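Long-range contacts in cystathionine gamma-synthase (Xanthomonas oryzae pv. oryzae, PDB 6LD8), which is a pyridoxal phosphate enzyme of the trans-sulfuration family that probably makes cystathionine and may also cleave it: residues D110-S115 with M351-M356; N159-I164 with D368-L373; T208-G213 with A261-H266. The protein carries 1 engineered substitution. All coordinates share one frame; numbering follows the deposited sequence.

Contact 1: D110-S115 with M351-M356; sequences DAYGGS and MTHAAM. With 0JO (2-{[(E)-{3-hydroxy-2-methyl-5-[(phosphonooxy)methyl]pyridin-4-yl}methylidene]amino}prop-2-enoic acid), chain E; CYS (cysteine), chain F.
Gly113 and His353 are the backbone meeting point, with CA atoms 4.5 Å apart. Gly113 has no side chain, so the two type I turns of 351-356 can come close to the start of helix 113-124. No hydrogen bond joins the two segments.

The contacts across are van der Waals ones. CE1 of His353 lies 3.4 Å from Gly113 N. Ala111 O sits at the edge of the same imidazole. CG of Met356 packs against Gly113 CA at 3.7 Å. The thioether continues toward the imidazole, where His353 ND1 gives a weak hydrogen bond to Met356 SD of 3.5 Å.

The aromatic contacts centre on Tyr112. Its CG is anti to the backbone N (chi1 167°), which carries the ring back over the cofactor adduct 0JO. Tyr112 CD2 is 3.5 Å from C4 of 0JO. Gly114 N lies over the centre of the opposite face, 3.3 Å above the ring plane. The phenol OH is hydrogen-bonded to Arg59 of the second subunit.

The methyl CG2 of Thr352 lies against carboxylate atom O of 0JO, 3.1 Å away, a van der Waals touch. Thr352 O is 3.5 Å from Tyr112 CE1. A bound cysteine places its SG near Thr352 CA.

The phenol ring is thus held between the Gly114 backbone and 0JO, while its hydroxyl is bonded across the subunit boundary.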
# COMPACT_ATOMS: atom_id res chain seq x y z
N ASP A 110 10.50 -32.59 -16.38
CA ASP A 110 11.49 -31.57 -15.94
C ASP A 110 10.78 -30.27 -15.52
O ASP A 110 11.43 -29.20 -15.58
CB ASP A 110 12.52 -31.35 -17.06
CG ASP A 110 12.02 -30.77 -18.37
OD1 ASP A 110 10.78 -30.75 -18.64
OD2 ASP A 110 12.91 -30.36 -19.18
N ALA A 111 9.50 -30.33 -15.11
CA ALA A 111 8.73 -29.13 -14.65
C ALA A 111 9.32 -28.58 -13.34
O ALA A 111 10.16 -29.26 -12.71
CB ALA A 111 7.27 -29.46 -14.52
N TYR A 112 8.96 -27.33 -13.00
CA TYR A 112 9.31 -26.70 -11.69
C TYR A 112 9.03 -27.74 -10.60
O TYR A 112 7.97 -28.39 -10.67
CB TYR A 112 8.51 -25.39 -11.55
CG TYR A 112 8.51 -24.80 -10.16
CD1 TYR A 112 9.70 -24.56 -9.49
CD2 TYR A 112 7.32 -24.56 -9.48
CE1 TYR A 112 9.71 -24.09 -8.19
CE2 TYR A 112 7.32 -24.05 -8.18
CZ TYR A 112 8.52 -23.83 -7.53
OH TYR A 112 8.58 -23.37 -6.24
N GLY A 113 9.95 -27.93 -9.65
CA GLY A 113 9.81 -28.81 -8.47
C GLY A 113 8.49 -28.61 -7.70
O GLY A 113 7.84 -29.59 -7.30
N GLY A 114 8.05 -27.38 -7.55
CA GLY A 114 6.78 -27.08 -6.91
C GLY A 114 5.63 -27.66 -7.69
O GLY A 114 4.67 -28.13 -7.06
N SER A 115 5.72 -27.63 -9.01
CA SER A 115 4.69 -28.27 -9.86
C SER A 115 4.67 -29.79 -9.59
O SER A 115 3.60 -30.39 -9.37
CB SER A 115 4.98 -27.96 -11.31
OG SER A 115 4.76 -26.58 -11.58
N MET A 351 17.67 -25.95 -3.57
CA MET A 351 16.78 -24.75 -3.42
C MET A 351 15.47 -24.98 -4.20
O MET A 351 14.53 -25.57 -3.66
CB MET A 351 17.50 -23.43 -3.84
CG MET A 351 18.88 -23.19 -3.14
SD MET A 351 19.98 -21.85 -3.74
CE MET A 351 18.81 -20.49 -3.68
N THR A 352 15.40 -24.59 -5.47
CA THR A 352 14.14 -24.53 -6.24
C THR A 352 13.57 -25.94 -6.51
O THR A 352 12.34 -26.04 -6.84
CB THR A 352 14.40 -23.82 -7.58
OG1 THR A 352 15.57 -24.48 -8.07
CG2 THR A 352 14.56 -22.32 -7.40
N HIS A 353 14.43 -26.96 -6.50
CA HIS A 353 14.04 -28.32 -6.93
C HIS A 353 14.28 -29.26 -5.74
O HIS A 353 14.19 -30.48 -5.96
CB HIS A 353 14.75 -28.65 -8.28
CG HIS A 353 14.20 -27.85 -9.42
ND1 HIS A 353 13.35 -28.39 -10.38
CD2 HIS A 353 14.32 -26.54 -9.74
CE1 HIS A 353 12.97 -27.47 -11.24
NE2 HIS A 353 13.55 -26.30 -10.86
N ALA A 354 14.50 -28.72 -4.52
CA ALA A 354 14.71 -29.54 -3.29
C ALA A 354 13.43 -30.34 -2.93
O ALA A 354 13.59 -31.38 -2.25
CB ALA A 354 15.16 -28.70 -2.13
N ALA A 355 12.24 -29.90 -3.35
CA ALA A 355 10.94 -30.58 -3.14
C ALA A 355 10.90 -31.91 -3.91
O ALA A 355 10.17 -32.81 -3.49
CB ALA A 355 9.80 -29.68 -3.57
N MET A 356 11.63 -32.04 -5.02
CA MET A 356 11.75 -33.30 -5.80
C MET A 356 12.61 -34.31 -5.02
O MET A 356 13.52 -33.88 -4.27
CB MET A 356 12.38 -33.04 -7.18
CG MET A 356 11.57 -32.09 -8.06
SD MET A 356 12.32 -31.63 -9.65
CE MET A 356 11.74 -32.95 -10.73
O 0JO E . 12.60 -20.08 -8.38
C 0JO E . 11.74 -20.76 -8.95
OXT 0JO E . 12.02 -21.67 -9.76
CA 0JO E . 10.34 -20.60 -8.57
CB 0JO E . 10.01 -20.21 -7.23
N 0JO E . 9.40 -20.87 -9.58
C4A 0JO E . 8.10 -20.75 -9.52
C4 0JO E . 7.26 -21.24 -10.63
C3 0JO E . 7.89 -21.54 -11.87
O3 0JO E . 9.22 -21.40 -12.04
C2 0JO E . 7.12 -22.02 -12.93
C2A 0JO E . 7.76 -22.34 -14.25
N1 0JO E . 5.81 -22.21 -12.79
C6 0JO E . 5.21 -21.94 -11.61
C5 0JO E . 5.88 -21.44 -10.52
C5A 0JO E . 5.10 -21.22 -9.25
OP4 0JO E . 4.69 -19.84 -9.03
P 0JO E . 4.62 -19.16 -7.55
OP3 0JO E . 4.19 -17.74 -7.93
OP1 0JO E . 3.46 -19.92 -6.83
OP2 0JO E . 5.96 -19.28 -6.91
N CYS F . 10.95 -23.14 -1.26
CA CYS F . 9.85 -22.68 -2.16
C CYS F . 8.85 -23.83 -2.33
O CYS F . 7.94 -23.82 -3.14
CB CYS F . 10.38 -22.09 -3.48
SG CYS F . 10.95 -23.25 -4.76
OXT CYS F . 8.91 -24.82 -1.62

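Contact 2: N159-I164 with D368-L373. With 0JO (2-{[(E)-{3-hydroxy-2-methyl-5-[(phosphonooxy)methyl]pyridin-4-yl}methylidene]amino}prop-2-enoic acid), chain E.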
# COMPACT_ATOMS: atom_id res chain seq x y z
N ASN A 159 12.34 -25.36 -16.48
CA ASN A 159 13.06 -24.84 -15.32
C ASN A 159 13.66 -26.03 -14.61
O ASN A 159 12.91 -26.81 -14.04
CB ASN A 159 12.04 -24.10 -14.44
CG ASN A 159 12.59 -23.61 -13.11
OD1 ASN A 159 11.78 -23.12 -12.30
ND2 ASN A 159 13.90 -23.72 -12.90
N PRO A 160 15.00 -26.17 -14.52
CA PRO A 160 15.96 -25.15 -14.89
C PRO A 160 16.97 -25.47 -16.01
O PRO A 160 17.99 -24.86 -16.02
CB PRO A 160 16.77 -25.17 -13.59
CG PRO A 160 16.97 -26.66 -13.36
CD PRO A 160 15.69 -27.30 -13.89
N LEU A 161 16.68 -26.42 -16.91
CA LEU A 161 17.62 -26.84 -18.00
C LEU A 161 17.25 -26.26 -19.37
O LEU A 161 17.96 -26.55 -20.35
CB LEU A 161 17.58 -28.36 -18.02
CG LEU A 161 18.33 -28.98 -16.85
CD1 LEU A 161 17.81 -30.37 -16.55
CD2 LEU A 161 19.84 -28.98 -17.12
N LEU A 162 16.19 -25.47 -19.46
CA LEU A 162 15.86 -24.67 -20.68
C LEU A 162 15.65 -25.62 -21.88
O LEU A 162 15.91 -25.24 -23.05
CB LEU A 162 16.96 -23.63 -20.94
CG LEU A 162 17.06 -22.43 -20.00
CD1 LEU A 162 15.82 -21.59 -20.01
CD2 LEU A 162 17.40 -22.83 -18.60
N ARG A 163 15.06 -26.78 -21.63
CA ARG A 163 14.62 -27.75 -22.67
C ARG A 163 13.42 -27.10 -23.33
O ARG A 163 12.62 -26.45 -22.63
CB ARG A 163 14.47 -29.14 -22.00
CG ARG A 163 15.28 -30.25 -22.68
CD ARG A 163 16.05 -31.34 -21.92
NE ARG A 163 15.52 -31.47 -20.60
CZ ARG A 163 16.04 -32.13 -19.57
NH1 ARG A 163 17.15 -32.84 -19.64
NH2 ARG A 163 15.39 -32.02 -18.43
N ILE A 164 13.33 -27.16 -24.65
CA ILE A 164 12.28 -26.47 -25.46
C ILE A 164 11.29 -27.54 -25.89
O ILE A 164 11.75 -28.56 -26.42
CB ILE A 164 12.90 -25.75 -26.69
CG1 ILE A 164 14.05 -24.81 -26.33
CG2 ILE A 164 11.87 -25.03 -27.51
CD1 ILE A 164 13.68 -23.70 -25.37
N ASP A 368 23.67 -32.14 -9.28
CA ASP A 368 24.06 -31.45 -8.02
C ASP A 368 25.11 -30.34 -8.27
O ASP A 368 25.37 -29.62 -7.29
CB ASP A 368 24.52 -32.49 -6.98
CG ASP A 368 23.45 -33.42 -6.39
OD1 ASP A 368 22.20 -33.28 -6.70
OD2 ASP A 368 23.86 -34.30 -5.62
N GLY A 369 25.71 -30.18 -9.48
CA GLY A 369 26.65 -29.06 -9.78
C GLY A 369 26.01 -27.94 -10.63
O GLY A 369 26.75 -27.07 -11.19
N LEU A 370 24.70 -27.96 -10.80
CA LEU A 370 24.00 -27.01 -11.71
C LEU A 370 23.72 -25.69 -10.96
O LEU A 370 23.13 -25.73 -9.84
CB LEU A 370 22.70 -27.63 -12.24
CG LEU A 370 22.04 -26.84 -13.36
CD1 LEU A 370 22.84 -26.95 -14.65
CD2 LEU A 370 20.58 -27.22 -13.57
N LEU A 371 24.12 -24.58 -11.59
CA LEU A 371 23.82 -23.17 -11.21
C LEU A 371 22.89 -22.56 -12.27
O LEU A 371 23.12 -22.77 -13.47
CB LEU A 371 25.13 -22.41 -11.09
CG LEU A 371 25.98 -22.82 -9.89
CD1 LEU A 371 27.33 -22.14 -9.92
CD2 LEU A 371 25.27 -22.53 -8.56
N ARG A 372 21.83 -21.88 -11.80
CA ARG A 372 20.83 -21.18 -12.62
C ARG A 372 21.00 -19.67 -12.40
O ARG A 372 21.06 -19.25 -11.25
CB ARG A 372 19.43 -21.64 -12.22
CG ARG A 372 18.33 -21.19 -13.15
CD ARG A 372 16.96 -21.46 -12.57
NE ARG A 372 16.70 -20.64 -11.41
CZ ARG A 372 15.57 -20.69 -10.72
NH1 ARG A 372 14.65 -21.59 -11.04
NH2 ARG A 372 15.35 -19.86 -9.71
N LEU A 373 21.10 -18.90 -13.46
CA LEU A 373 21.13 -17.43 -13.43
C LEU A 373 19.79 -16.91 -13.89
O LEU A 373 19.30 -17.37 -14.92
CB LEU A 373 22.20 -16.91 -14.38
CG LEU A 373 23.59 -17.45 -14.11
CD1 LEU A 373 24.55 -16.88 -15.14
CD2 LEU A 373 24.03 -17.09 -12.72
O 0JO E . 12.60 -20.08 -8.38
C 0JO E . 11.74 -20.76 -8.95
OXT 0JO E . 12.02 -21.67 -9.76
CA 0JO E . 10.34 -20.60 -8.57
CB 0JO E . 10.01 -20.21 -7.23
N 0JO E . 9.40 -20.87 -9.58
C4A 0JO E . 8.10 -20.75 -9.52
C4 0JO E . 7.26 -21.24 -10.63
C3 0JO E . 7.89 -21.54 -11.87
O3 0JO E . 9.22 -21.40 -12.04
C2 0JO E . 7.12 -22.02 -12.93
C2A 0JO E . 7.76 -22.34 -14.25
N1 0JO E . 5.81 -22.21 -12.79
C6 0JO E . 5.21 -21.94 -11.61
C5 0JO E . 5.88 -21.44 -10.52
C5A 0JO E . 5.10 -21.22 -9.25
OP4 0JO E . 4.69 -19.84 -9.03
P 0JO E . 4.62 -19.16 -7.55
OP3 0JO E . 4.19 -17.74 -7.93
OP1 0JO E . 3.46 -19.92 -6.83
OP2 0JO E . 5.96 -19.28 -6.91
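Arg372 reaches from strand 370-374 past Pro160 and Asn159 to the carboxylate of the bound adduct 0JO. Its CB points toward the loop 159-164. The chain runs extended through CG to CD, where the first touch comes: Arg372 CD rests 3.9 Å from Pro160 CB. The chain then bends at chi3 (68°), and this bend swings the guanidinium toward the ligand.

At the tip both terminal nitrogens are used. Arg372 NH1 gives a hydrogen bond of 2.9 Å to OXT of 0JO, and Arg372 NH2 gives one of 3.1 Å to O of 0JO. Each bond is nearly straight, with an angle of 172° at the hydrogen. The two parallel bonds fix the rotation of the carboxylate, and the opposite charges should strengthen the grip. The side chain of Asn159 comes in at the guanidinium edge. Its amide plane is tilted 38° from that of the arginine. Thr352 and Met310 also pack against Arg372.

Nearer the strand backbone lies a small apolar group. Leu370 CD2 meets Pro160 CG at 3.7 Å and Leu161 CD2 at 4.0 Å. Tyr287 packs on both leucines. The peptide bond before Pro160 is cis, so the chain turns sharply just after Asn159. The carbonyl of Pro160 accepts a hydrogen bond from Ser312 on the adjacent strand 310-315. The loop is therefore tied to the small sheet.

An arginine that holds the substrate alpha-carboxylate end-on, beside an asparagine from the loop after a strand of the large sheet, is characteristic of the fold type I pyridoxal phosphate enzymes, the superfamily of this protein.

Contact 3: T208-G213 with A261-H266; sequences TKYING and ARLRVH. With 0JO (2-{[(E)-{3-hydroxy-2-methyl-5-[(phosphonooxy)methyl]pyridin-4-yl}methylidene]amino}prop-2-enoic acid), chain E.
The Arg262 side chain bends at chi3 (-78°), which brings its guanidinium against the backbone of 210-213, where it meets Tyr210 O. The Tyr210 side chain has CG anti to its own carbonyl carbon (chi1 -70°), and its ring then reaches Leu263 and His266 on helix 259-277.

Arg262 grips one oxygen with two nitrogens. Arg262 NH1 binds Tyr210 O at 2.8 Å, in the carbonyl plane on a lone pair. Arg262 NH2 binds Tyr210 O at 3.0 Å, nearly along the C=O axis. A weak bond of 3.2 Å runs from Arg262 NH2 to Ile211 O. Gly213 CA lies over one guanidinium face, 3.5 Å from Arg262 NH1. Thr258 and Gly255 take further bonds from this arginine.

The ring of Tyr210 points its edge at the face of His266. The planes are at 86° and the centroids 5.3 Å apart, a T-shaped pair. Leu263 CD2 packs on Tyr210 CD1 at 3.9 Å. A water accepts from Arg262 NH1 and is also hydrogen-bonded to His266 NE2. The other imidazole nitrogen, ND1, is bonded to Ile375 O.

At the far end of the loop Thr208 OG1 donates to phosphate oxygen OP3 of 0JO at 2.8 Å. Lys209, next in the chain, is the predicted cofactor lysine; here the cofactor is in the adduct 0JO. The guanidinium satisfies the buried Tyr210 carbonyl, consistent with a fixed loop after this lysine.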
# COMPACT_ATOMS: atom_id res chain seq x y z
N THR A 208 4.66 -13.57 -10.34
CA THR A 208 5.75 -13.31 -9.42
C THR A 208 7.04 -12.96 -10.19
O THR A 208 7.97 -12.33 -9.58
CB THR A 208 5.94 -14.55 -8.54
OG1 THR A 208 4.67 -14.96 -8.04
CG2 THR A 208 6.92 -14.33 -7.41
N LYS A 209 7.18 -13.45 -11.41
CA LYS A 209 8.48 -13.44 -12.11
C LYS A 209 8.54 -12.19 -13.00
O LYS A 209 8.51 -11.09 -12.44
CB LYS A 209 8.66 -14.75 -12.88
CG LYS A 209 8.57 -16.01 -12.03
CD LYS A 209 9.13 -15.84 -10.66
CE LYS A 209 9.18 -17.15 -9.90
NZ LYS A 209 8.41 -18.20 -10.61
N TYR A 210 8.60 -12.36 -14.34
CA TYR A 210 8.75 -11.23 -15.29
C TYR A 210 7.54 -10.30 -15.31
O TYR A 210 7.71 -9.12 -15.53
CB TYR A 210 9.04 -11.77 -16.69
CG TYR A 210 10.41 -12.40 -16.83
CD1 TYR A 210 11.53 -11.62 -16.99
CD2 TYR A 210 10.58 -13.76 -16.84
CE1 TYR A 210 12.80 -12.16 -17.10
CE2 TYR A 210 11.84 -14.32 -16.98
CZ TYR A 210 12.97 -13.53 -17.13
OH TYR A 210 14.24 -14.10 -17.27
N ILE A 211 6.33 -10.83 -15.22
CA ILE A 211 5.14 -9.94 -15.39
C ILE A 211 5.19 -8.85 -14.31
O ILE A 211 5.20 -7.67 -14.67
CB ILE A 211 3.83 -10.74 -15.39
CG1 ILE A 211 3.68 -11.55 -16.68
CG2 ILE A 211 2.64 -9.82 -15.19
CD1 ILE A 211 2.69 -12.70 -16.57
N ASN A 212 5.39 -9.20 -13.05
CA ASN A 212 5.56 -8.16 -12.00
C ASN A 212 6.96 -7.53 -12.07
O ASN A 212 7.08 -6.33 -12.00
CB ASN A 212 5.27 -8.72 -10.62
CG ASN A 212 5.46 -7.66 -9.57
OD1 ASN A 212 6.41 -7.72 -8.77
ND2 ASN A 212 4.65 -6.62 -9.69
N GLY A 213 8.01 -8.33 -12.11
CA GLY A 213 9.37 -7.88 -12.44
C GLY A 213 10.11 -7.28 -11.25
O GLY A 213 11.31 -7.06 -11.41
N ALA A 261 10.31 -2.92 -21.88
CA ALA A 261 11.53 -2.13 -21.65
C ALA A 261 12.49 -2.92 -20.81
O ALA A 261 13.73 -2.87 -21.10
CB ALA A 261 11.17 -0.85 -21.02
N ARG A 262 11.97 -3.67 -19.84
CA ARG A 262 12.84 -4.56 -19.03
C ARG A 262 13.42 -5.69 -19.93
O ARG A 262 14.64 -5.96 -19.80
CB ARG A 262 12.09 -5.12 -17.83
CG ARG A 262 11.87 -4.11 -16.72
CD ARG A 262 11.18 -4.72 -15.51
NE ARG A 262 9.73 -4.88 -15.70
CZ ARG A 262 9.11 -6.08 -15.78
NH1 ARG A 262 9.79 -7.21 -15.83
NH2 ARG A 262 7.80 -6.16 -15.88
N LEU A 263 12.58 -6.38 -20.72
CA LEU A 263 13.03 -7.59 -21.49
C LEU A 263 14.12 -7.21 -22.52
O LEU A 263 15.10 -7.99 -22.71
CB LEU A 263 11.81 -8.23 -22.12
CG LEU A 263 10.98 -9.06 -21.15
CD1 LEU A 263 9.76 -9.59 -21.83
CD2 LEU A 263 11.79 -10.17 -20.57
N ARG A 264 14.08 -5.98 -23.03
CA ARG A 264 15.14 -5.52 -23.94
C ARG A 264 16.48 -5.58 -23.22
O ARG A 264 17.46 -6.07 -23.81
CB ARG A 264 14.85 -4.12 -24.45
CG ARG A 264 13.64 -4.08 -25.37
CD ARG A 264 13.63 -2.65 -25.80
NE ARG A 264 12.37 -2.17 -26.27
CZ ARG A 264 12.24 -1.27 -27.24
NH1 ARG A 264 13.32 -0.80 -27.82
NH2 ARG A 264 11.04 -0.86 -27.61
N VAL A 265 16.54 -5.11 -21.99
CA VAL A 265 17.83 -5.12 -21.27
C VAL A 265 18.14 -6.54 -20.82
O VAL A 265 19.32 -6.96 -20.93
CB VAL A 265 17.82 -4.09 -20.13
CG1 VAL A 265 19.17 -4.01 -19.44
CG2 VAL A 265 17.45 -2.73 -20.66
N HIS A 266 17.16 -7.26 -20.28
CA HIS A 266 17.41 -8.65 -19.82
C HIS A 266 18.08 -9.44 -20.96
O HIS A 266 18.99 -10.17 -20.71
CB HIS A 266 16.08 -9.37 -19.50
CG HIS A 266 15.47 -9.04 -18.18
ND1 HIS A 266 16.10 -9.33 -17.01
CD2 HIS A 266 14.26 -8.51 -17.89
CE1 HIS A 266 15.27 -9.00 -16.05
NE2 HIS A 266 14.16 -8.48 -16.56
O 0JO E . 12.60 -20.08 -8.38
C 0JO E . 11.74 -20.76 -8.95
OXT 0JO E . 12.02 -21.67 -9.76
CA 0JO E . 10.34 -20.60 -8.57
CB 0JO E . 10.01 -20.21 -7.23
N 0JO E . 9.40 -20.87 -9.58
C4A 0JO E . 8.10 -20.75 -9.52
C4 0JO E . 7.26 -21.24 -10.63
C3 0JO E . 7.89 -21.54 -11.87
O3 0JO E . 9.22 -21.40 -12.04
C2 0JO E . 7.12 -22.02 -12.93
C2A 0JO E . 7.76 -22.34 -14.25
N1 0JO E . 5.81 -22.21 -12.79
C6 0JO E . 5.21 -21.94 -11.61
C5 0JO E . 5.88 -21.44 -10.52
C5A 0JO E . 5.10 -21.22 -9.25
OP4 0JO E . 4.69 -19.84 -9.03
P 0JO E . 4.62 -19.16 -7.55
OP3 0JO E . 4.19 -17.74 -7.93
OP1 0JO E . 3.46 -19.92 -6.83
OP2 0JO E . 5.96 -19.28 -6.91
O HOH W 1 12.17 -7.85 -14.56

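In the fold
From the N terminus the chain first passes 110-115, at the start of helix 113-124, and then 159-164, after strand 151-155. Both belong to the large sheet's half of the fold. Next come 208-213 and 261-266, so contact 3 closes a short loop and ties the segment after strand 202-206 of the large sheet to helix 259-277. It is nested inside the loops closed by contacts 1 and 2. The chain later returns at 351-356 and 368-373. Contacts 1 and 2 therefore cross, and both tie the large-sheet half to the region of the small sheet. They touch directly, through a salt bridge between Asp110 and Arg163. Contact 3 touches neither, but all three reach 0JO.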